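Local coordinates for restriction endonuclease S subunits (Thermoanaerobacter tengcongensis, PDB 3OKG), which probably recognises DNA as the specificity subunit of a type I restriction-modification methyltransferase, which is composed of M and S polypeptides, at residues Glu189-Val194 against Ala394-Leu399; Arg178-Lys183 against Asp405-Gly410; Ser57-Asp60 against Lys65-Ser68. All coordinates share one frame; numbering follows the deposited sequence.

How the interactions relate
Interactions 1 and 2 join the same two helices, 174-216 and 392-407, at points whose centres lie about 16 Å apart. Interaction 2 is buried: all three touching residues are inside the fold, and the contact is apolar. Interaction 1 is only partly buried and mixes aliphatic packing with a guanidinium laid against a leucine methyl. Interaction 3 is a local hairpin, its centre about 18 Å from that of interaction 1 and about 24 Å from that of interaction 2. Main-chain hydrogen bonds hold it, with I59 buried, I66 partly so, and mostly polar side chains at the rim. Its turn still reaches helix 392-407: K397 bonds to S61, and L396 touches T62.

Interaction 1. Residues Glu189-Val194 against Ala394-Leu399; sequences ERVREV and AELKRL
The helix turns carrying V191 and R192 run nearly antiparallel to those carrying L396 and L399, at 152°, with axes 11.0 Å apart at closest approach. Both segments lie in predicted coiled coils. This fits the long paired helices of type I S subunits, which join the two DNA specificity domains. V191 points at the other helix and lies between the two leucines. Its CG1 is 4.1 Å from L396 CD2, where the two side chains slide past each other in opposite directions. L396 is the buried member of the group.

R192 leaves its helix to one side and then bends back at its second and third torsions. The bends bring its guanidinium flat against L396. L396 CD1 stands over the centre of that group, 3.5 Å above its plane, and CD2 lies 3.9 Å from R192 CD. The two side chains cross at about a right angle. With an alanine in place of R192 the flat group beside L396 CD1 is gone, and that methyl is likely to lose its cover on this side. E395 is not an ion partner of R192; its OE2 pairs with R195 instead.

L399 meets V191 from an oblique direction. V191 CG1 is anti to the backbone N (chi1 172°), and it presses on L399 CD1 at 3.4 Å, tighter than usual for two carbons.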
loop_
_atom_site.group_PDB
_atom_site.type_symbol
_atom_site.label_atom_id
_atom_site.label_comp_id
_atom_site.label_asym_id
_atom_site.label_seq_id
_atom_site.Cartn_x
_atom_site.Cartn_y
_atom_site.Cartn_z
ATOM N N GLU A 189 -14.646 10.839 2.773
ATOM C CA GLU A 189 -15.316 10.190 1.646
ATOM C C GLU A 189 -14.590 10.503 0.318
ATOM O O GLU A 189 -14.465 9.651 -0.550
ATOM C CB GLU A 189 -16.783 10.600 1.568
ATOM C CG GLU A 189 -17.532 10.018 0.377
ATOM C CD GLU A 189 -17.549 8.485 0.313
ATOM O OE1 GLU A 189 -17.449 7.797 1.355
ATOM O OE2 GLU A 189 -17.673 7.968 -0.817
ATOM N N ARG A 190 -14.105 11.721 0.153
ATOM C CA ARG A 190 -13.357 12.016 -1.076
ATOM C C ARG A 190 -12.098 11.166 -1.181
ATOM O O ARG A 190 -11.687 10.740 -2.272
ATOM C CB ARG A 190 -13.016 13.502 -1.133
ATOM C CG ARG A 190 -14.263 14.357 -1.176
ATOM C CD ARG A 190 -13.910 15.746 -1.652
ATOM N NE ARG A 190 -13.764 16.712 -0.580
ATOM C CZ ARG A 190 -14.578 17.750 -0.418
ATOM N NH1 ARG A 190 -14.386 18.595 0.585
ATOM N NH2 ARG A 190 -15.580 17.949 -1.267
ATOM N N VAL A 191 -11.439 10.932 -0.052
ATOM C CA VAL A 191 -10.318 9.999 -0.077
ATOM C C VAL A 191 -10.712 8.628 -0.627
ATOM O O VAL A 191 -10.030 8.095 -1.515
ATOM C CB VAL A 191 -9.657 9.859 1.296
ATOM C CG1 VAL A 191 -8.602 8.717 1.284
ATOM C CG2 VAL A 191 -9.057 11.229 1.710
ATOM N N ARG A 192 -11.792 8.048 -0.109
ATOM C CA ARG A 192 -12.285 6.758 -0.634
ATOM C C ARG A 192 -12.598 6.842 -2.128
ATOM O O ARG A 192 -12.276 5.924 -2.900
ATOM C CB ARG A 192 -13.555 6.308 0.097
ATOM C CG ARG A 192 -13.522 6.476 1.611
ATOM C CD ARG A 192 -12.450 5.597 2.256
ATOM N NE ARG A 192 -12.996 4.327 2.747
ATOM C CZ ARG A 192 -12.549 3.131 2.380
ATOM N NH1 ARG A 192 -11.535 3.042 1.525
ATOM N NH2 ARG A 192 -13.097 2.025 2.871
ATOM N N GLU A 193 -13.246 7.931 -2.534
ATOM C CA GLU A 193 -13.636 8.103 -3.939
ATOM C C GLU A 193 -12.399 8.035 -4.824
ATOM O O GLU A 193 -12.425 7.492 -5.922
ATOM C CB GLU A 193 -14.216 9.488 -4.131
ATOM C CG GLU A 193 -15.684 9.656 -4.339
ATOM C CD GLU A 193 -15.966 10.979 -5.098
ATOM O OE1 GLU A 193 -16.435 10.941 -6.271
ATOM O OE2 GLU A 193 -15.676 12.059 -4.531
ATOM N N VAL A 194 -11.338 8.687 -4.375
ATOM C CA VAL A 194 -10.101 8.744 -5.154
ATOM C C VAL A 194 -9.431 7.385 -5.235
ATOM O O VAL A 194 -8.941 6.981 -6.302
ATOM C CB VAL A 194 -9.159 9.848 -4.610
ATOM C CG1 VAL A 194 -7.755 9.760 -5.249
ATOM C CG2 VAL A 194 -9.778 11.186 -4.846
ATOM N N ALA A 394 -3.082 1.914 6.232
ATOM C CA ALA A 394 -2.183 3.066 6.406
ATOM C C ALA A 394 -2.685 4.337 5.723
ATOM O O ALA A 394 -2.719 5.417 6.320
ATOM C CB ALA A 394 -0.789 2.724 5.917
ATOM N N GLU A 395 -3.084 4.233 4.468
ATOM C CA GLU A 395 -3.538 5.440 3.799
ATOM C C GLU A 395 -4.721 6.036 4.570
ATOM O O GLU A 395 -4.764 7.235 4.836
ATOM C CB GLU A 395 -3.917 5.194 2.332
ATOM C CG GLU A 395 -3.567 6.374 1.435
ATOM C CD GLU A 395 -4.471 6.535 0.212
ATOM O OE1 GLU A 395 -4.207 7.481 -0.556
ATOM O OE2 GLU A 395 -5.438 5.753 0.011
ATOM N N LEU A 396 -5.687 5.208 4.932
ATOM C CA LEU A 396 -6.843 5.760 5.563
ATOM C C LEU A 396 -6.472 6.372 6.931
ATOM O O LEU A 396 -6.898 7.464 7.222
ATOM C CB LEU A 396 -7.987 4.739 5.662
ATOM C CG LEU A 396 -8.476 4.099 4.342
ATOM C CD1 LEU A 396 -9.790 3.360 4.586
ATOM C CD2 LEU A 396 -8.655 5.149 3.238
ATOM N N LYS A 397 -5.682 5.683 7.756
ATOM C CA LYS A 397 -5.452 6.190 9.103
ATOM C C LYS A 397 -4.628 7.485 9.102
ATOM O O LYS A 397 -4.904 8.414 9.854
ATOM C CB LYS A 397 -4.812 5.109 9.979
ATOM C CG LYS A 397 -5.827 4.133 10.590
ATOM C CD LYS A 397 -5.071 3.018 11.338
ATOM C CE LYS A 397 -5.998 2.161 12.177
ATOM N NZ LYS A 397 -5.226 1.166 12.959
ATOM N N ARG A 398 -3.608 7.549 8.260
ATOM C CA ARG A 398 -2.739 8.729 8.247
ATOM C C ARG A 398 -3.343 9.935 7.503
ATOM O O ARG A 398 -3.091 11.100 7.855
ATOM C CB ARG A 398 -1.369 8.370 7.674
ATOM C CG ARG A 398 -0.630 7.300 8.521
ATOM C CD ARG A 398 -0.582 7.624 10.035
ATOM N NE ARG A 398 -0.098 8.978 10.292
ATOM C CZ ARG A 398 -0.210 9.607 11.462
ATOM N NH1 ARG A 398 -0.747 8.986 12.504
ATOM N NH2 ARG A 398 0.247 10.849 11.592
ATOM N N LEU A 399 -4.112 9.665 6.458
ATOM C CA LEU A 399 -4.850 10.749 5.821
ATOM C C LEU A 399 -5.929 11.258 6.753
ATOM O O LEU A 399 -6.201 12.454 6.793
ATOM C CB LEU A 399 -5.507 10.301 4.508
ATOM C CG LEU A 399 -4.613 9.806 3.369
ATOM C CD1 LEU A 399 -5.414 9.781 2.042
ATOM C CD2 LEU A 399 -3.365 10.601 3.217
#

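Interaction 2. Residues Arg178-Lys183 against Asp405-Gly410; sequences RRIVAK and DKAFRG. With SO4 (sulfate ion), chain E.
One methyl group, I180 CG2, makes the main side-chain contacts between R178-K183 and D405-G410. It meets A407 CB at 3.7 Å, where the two backbones come close: the CA atoms of I180 and A407 are 6.4 Å apart. CG2 lies anti to the backbone N, and this turns it to A407. The other branch ends in CD1, which lies 3.9 Å from A407 O. F408 adds a looser contact, with its CE1 4.4 Å from I180 CG2. A407 CB also lies over one face of the F408 ring, displaced toward the rim. W26, P172 and F132 pack on I180 as well, and the rings of F132 and F408 meet roughly perpendicular.

The contact sits where helix 392-407 stops. A Schellman motif ends that helix. G410 N bonds to A407 O at 3.2 Å, and D411 N bonds to K406 O. G410 is the C-prime residue, with phi 86°. At this positive phi a CB would collide with the carbonyl O of R409, so the position suits glycine. The partner segment is part of helix 174-216, and both segments overlap predicted coiled coils.

R178 lies away from the apolar contact. Its NH2 donates to sulfate O3 at 2.6 Å, with a nearly straight angle of 165°. The oxygen lies at the edge of the guanidinium, in its plane. NH1 forms a salt bridge with E129. The sulfate probably came from the crystallisation liquor.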
loop_
_atom_site.group_PDB
_atom_site.type_symbol
_atom_site.label_atom_id
_atom_site.label_comp_id
_atom_site.label_asym_id
_atom_site.label_seq_id
_atom_site.Cartn_x
_atom_site.Cartn_y
_atom_site.Cartn_z
ATOM N N ARG A 178 -20.743 20.706 14.843
ATOM C CA ARG A 178 -21.501 19.969 13.826
ATOM C C ARG A 178 -20.967 20.275 12.424
ATOM O O ARG A 178 -20.911 19.401 11.547
ATOM C CB ARG A 178 -23.001 20.292 13.932
ATOM C CG ARG A 178 -23.599 19.814 15.272
ATOM C CD ARG A 178 -25.115 19.889 15.268
ATOM N NE ARG A 178 -25.564 21.261 15.137
ATOM C CZ ARG A 178 -25.728 22.098 16.146
ATOM N NH1 ARG A 178 -25.466 21.709 17.391
ATOM N NH2 ARG A 178 -26.159 23.333 15.904
ATOM N N ARG A 179 -20.563 21.514 12.210
ATOM C CA ARG A 179 -20.028 21.884 10.903
ATOM C C ARG A 179 -18.716 21.149 10.629
ATOM O O ARG A 179 -18.493 20.600 9.546
ATOM C CB ARG A 179 -19.763 23.385 10.868
ATOM C CG ARG A 179 -19.307 23.847 9.508
ATOM C CD ARG A 179 -18.804 25.282 9.543
ATOM N NE ARG A 179 -17.988 25.546 8.366
ATOM C CZ ARG A 179 -16.663 25.554 8.371
ATOM N NH1 ARG A 179 -16.002 25.347 9.503
ATOM N NH2 ARG A 179 -16.004 25.788 7.248
ATOM N N ILE A 180 -17.837 21.150 11.624
ATOM C CA ILE A 180 -16.577 20.415 11.494
ATOM C C ILE A 180 -16.786 18.921 11.249
ATOM O O ILE A 180 -16.087 18.327 10.455
ATOM C CB ILE A 180 -15.695 20.628 12.745
ATOM C CG1 ILE A 180 -15.234 22.090 12.797
ATOM C CG2 ILE A 180 -14.473 19.628 12.732
ATOM C CD1 ILE A 180 -14.586 22.521 14.092
ATOM N N VAL A 181 -17.725 18.302 11.956
ATOM C CA VAL A 181 -18.013 16.883 11.722
ATOM C C VAL A 181 -18.388 16.616 10.263
ATOM O O VAL A 181 -17.933 15.629 9.626
ATOM C CB VAL A 181 -19.191 16.417 12.623
ATOM C CG1 VAL A 181 -19.725 15.069 12.139
ATOM C CG2 VAL A 181 -18.756 16.359 14.097
ATOM N N ALA A 182 -19.221 17.494 9.713
ATOM C CA ALA A 182 -19.651 17.324 8.332
ATOM C C ALA A 182 -18.469 17.449 7.358
ATOM O O ALA A 182 -18.368 16.681 6.400
ATOM C CB ALA A 182 -20.780 18.340 7.966
ATOM N N LYS A 183 -17.582 18.407 7.617
ATOM C CA LYS A 183 -16.446 18.636 6.723
ATOM C C LYS A 183 -15.460 17.485 6.799
ATOM O O LYS A 183 -14.940 17.039 5.784
ATOM C CB LYS A 183 -15.702 19.923 7.091
ATOM C CG LYS A 183 -16.534 21.194 6.975
ATOM C CD LYS A 183 -16.763 21.587 5.517
ATOM C CE LYS A 183 -17.277 23.027 5.393
ATOM N NZ LYS A 183 -17.188 23.536 3.988
ATOM N N ASP A 405 -6.105 17.149 11.955
ATOM C CA ASP A 405 -5.207 18.232 12.376
ATOM C C ASP A 405 -5.725 19.580 11.896
ATOM O O ASP A 405 -5.734 20.570 12.643
ATOM C CB ASP A 405 -3.781 18.004 11.857
ATOM C CG ASP A 405 -3.045 16.944 12.649
ATOM O OD1 ASP A 405 -3.498 16.608 13.771
ATOM O OD2 ASP A 405 -2.023 16.436 12.154
ATOM N N LYS A 406 -6.174 19.615 10.653
ATOM C CA LYS A 406 -6.816 20.832 10.128
ATOM C C LYS A 406 -8.118 21.168 10.875
ATOM O O LYS A 406 -8.378 22.322 11.222
ATOM C CB LYS A 406 -7.152 20.657 8.647
ATOM C CG LYS A 406 -5.974 20.381 7.743
ATOM C CD LYS A 406 -6.460 20.309 6.295
ATOM C CE LYS A 406 -5.456 19.620 5.366
ATOM N NZ LYS A 406 -5.679 20.078 3.976
ATOM N N ALA A 407 -8.937 20.147 11.111
ATOM C CA ALA A 407 -10.225 20.343 11.761
ATOM C C ALA A 407 -10.045 20.982 13.131
ATOM O O ALA A 407 -10.756 21.917 13.481
ATOM C CB ALA A 407 -10.966 19.012 11.897
ATOM N N PHE A 408 -9.086 20.489 13.913
ATOM C CA PHE A 408 -9.071 20.865 15.316
ATOM C C PHE A 408 -8.210 22.086 15.599
ATOM O O PHE A 408 -8.037 22.469 16.746
ATOM C CB PHE A 408 -8.727 19.660 16.193
ATOM C CG PHE A 408 -9.699 18.523 16.008
ATOM C CD1 PHE A 408 -11.063 18.766 16.044
ATOM C CD2 PHE A 408 -9.254 17.223 15.783
ATOM C CE1 PHE A 408 -11.979 17.737 15.883
ATOM C CE2 PHE A 408 -10.156 16.184 15.609
ATOM C CZ PHE A 408 -11.522 16.435 15.651
ATOM N N ARG A 409 -7.740 22.706 14.524
ATOM C CA ARG A 409 -7.015 23.981 14.581
ATOM C C ARG A 409 -7.950 25.080 14.041
ATOM O O ARG A 409 -7.620 26.259 14.042
ATOM C CB ARG A 409 -5.779 23.868 13.689
ATOM C CG ARG A 409 -4.655 24.815 13.995
ATOM C CD ARG A 409 -3.329 24.164 13.626
ATOM N NE ARG A 409 -2.988 23.107 14.578
ATOM C CZ ARG A 409 -2.219 23.279 15.652
ATOM N NH1 ARG A 409 -1.680 24.476 15.921
ATOM N NH2 ARG A 409 -1.984 22.245 16.454
ATOM N N GLY A 410 -9.114 24.671 13.547
ATOM C CA GLY A 410 -10.091 25.597 13.005
ATOM C C GLY A 410 -9.858 25.938 11.544
ATOM O O GLY A 410 -10.339 26.949 11.047
HETATM S S SO4 E . -27.804 23.832 12.748
HETATM O O1 SO4 E . -29.115 23.838 13.402
HETATM O O2 SO4 E . -27.869 24.657 11.547
HETATM O O3 SO4 E . -26.816 24.399 13.668
HETATM O O4 SO4 E . -27.408 22.475 12.352
#

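Interaction 3. Residues Ser57-Asp60 against Lys65-Ser68; sequences SAID and KIVS
S57-D60 and K65-S68 are the two arms of a small beta hairpin in the N-terminal DNA specificity region, and the backbone carries most of the contact. D60 and K65 are an antiparallel hydrogen-bonded pair flanking a four-residue loop. D60 N donates to K65 O at 2.9 Å, and K65 N returns a longer bond to D60 O at 3.2 Å. I59 and I66 form the next pair, which is non-hydrogen-bonded. I59 CA also brings its hydrogen to K65 O.

Beyond this pair the register shifts. A58 O takes two donors, V67 N at 2.8 Å and S68 N at 3.0 Å. The first comes in almost in line with the carbonyl bond. The second comes at 130° to it and is tilted from the carbonyl plane. Two successive N-H groups on one oxygen resemble the bonding of a classic beta bulge, although here the residues have already left the strands.

I59 and I66 lie on one face of the hairpin, D60 and K65 on the other. V67 CG2 lies 3.7 Å from A58 O and 4.1 Å from D60 CB. D60 OD1 accepts from T62 N, an Asx turn that ties the carboxylate to the start of the loop. At the open end, a water joins S57 OG to S68 OG, 3.0 Å from each. S68 OG reaches it from a position between its own backbone N and carbonyl carbon (chi1 56°). S57 OG is also bonded to D55.

I59 and I66 touch through their CG1 atoms at 4.3 Å. Both pack on A103 of strand 102-104 and on I91 of strand 90-93. I66 further meets P106 and L109, and I59 meets N101.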
loop_
_atom_site.group_PDB
_atom_site.type_symbol
_atom_site.label_atom_id
_atom_site.label_comp_id
_atom_site.label_asym_id
_atom_site.label_seq_id
_atom_site.Cartn_x
_atom_site.Cartn_y
_atom_site.Cartn_z
ATOM N N SER A 57 -12.321 -6.733 19.123
ATOM C CA SER A 57 -12.423 -7.385 17.828
ATOM C C SER A 57 -13.627 -6.892 17.024
ATOM O O SER A 57 -13.629 -7.014 15.793
ATOM C CB SER A 57 -12.457 -8.916 17.979
ATOM O OG SER A 57 -13.784 -9.355 18.214
ATOM N N ALA A 58 -14.640 -6.329 17.694
ATOM C CA ALA A 58 -15.851 -5.858 17.006
ATOM C C ALA A 58 -15.628 -4.592 16.180
ATOM O O ALA A 58 -16.480 -4.203 15.371
ATOM C CB ALA A 58 -16.993 -5.616 18.016
ATOM N N ILE A 59 -14.502 -3.932 16.422
ATOM C CA ILE A 59 -14.223 -2.636 15.805
ATOM C C ILE A 59 -13.300 -2.746 14.587
ATOM O O ILE A 59 -12.251 -3.422 14.632
ATOM C CB ILE A 59 -13.597 -1.667 16.835
ATOM C CG1 ILE A 59 -14.614 -1.405 17.961
ATOM C CG2 ILE A 59 -13.187 -0.327 16.182
ATOM C CD1 ILE A 59 -14.245 -0.268 18.883
ATOM N N ASP A 60 -13.670 -2.032 13.530
ATOM C CA ASP A 60 -12.786 -1.782 12.396
ATOM C C ASP A 60 -11.992 -0.511 12.730
ATOM O O ASP A 60 -12.528 0.610 12.677
ATOM C CB ASP A 60 -13.608 -1.557 11.107
ATOM C CG ASP A 60 -12.728 -1.188 9.914
ATOM O OD1 ASP A 60 -11.504 -1.013 10.102
ATOM O OD2 ASP A 60 -13.252 -1.075 8.780
ATOM N N LYS A 65 -15.285 1.995 13.376
ATOM C CA LYS A 65 -16.722 1.656 13.307
ATOM C C LYS A 65 -16.958 0.306 13.978
ATOM O O LYS A 65 -16.133 -0.592 13.859
ATOM C CB LYS A 65 -17.201 1.637 11.855
ATOM C CG LYS A 65 -18.705 1.365 11.669
ATOM C CD LYS A 65 -19.037 1.238 10.159
ATOM C CE LYS A 65 -20.534 1.141 9.929
ATOM N NZ LYS A 65 -21.289 2.317 10.507
ATOM N N ILE A 66 -18.056 0.181 14.720
ATOM C CA ILE A 66 -18.391 -1.110 15.306
ATOM C C ILE A 66 -19.017 -1.940 14.164
ATOM O O ILE A 66 -20.107 -1.628 13.703
ATOM C CB ILE A 66 -19.386 -0.956 16.427
ATOM C CG1 ILE A 66 -18.755 -0.184 17.613
ATOM C CG2 ILE A 66 -19.854 -2.343 16.934
ATOM C CD1 ILE A 66 -19.803 0.403 18.522
ATOM N N VAL A 67 -18.317 -2.966 13.704
ATOM C CA VAL A 67 -18.818 -3.731 12.556
ATOM C C VAL A 67 -19.118 -5.190 12.853
ATOM O O VAL A 67 -19.802 -5.832 12.061
ATOM C CB VAL A 67 -17.852 -3.674 11.335
ATOM C CG1 VAL A 67 -17.649 -2.206 10.858
ATOM C CG2 VAL A 67 -16.543 -4.354 11.649
ATOM N N SER A 68 -18.588 -5.738 13.942
ATOM C CA SER A 68 -18.856 -7.164 14.202
ATOM C C SER A 68 -19.098 -7.509 15.679
ATOM O O SER A 68 -18.370 -8.294 16.281
ATOM C CB SER A 68 -17.774 -8.044 13.587
ATOM O OG SER A 68 -16.486 -7.676 14.049
HETATM O O HOH W 1 -15.185 -9.855 15.587
#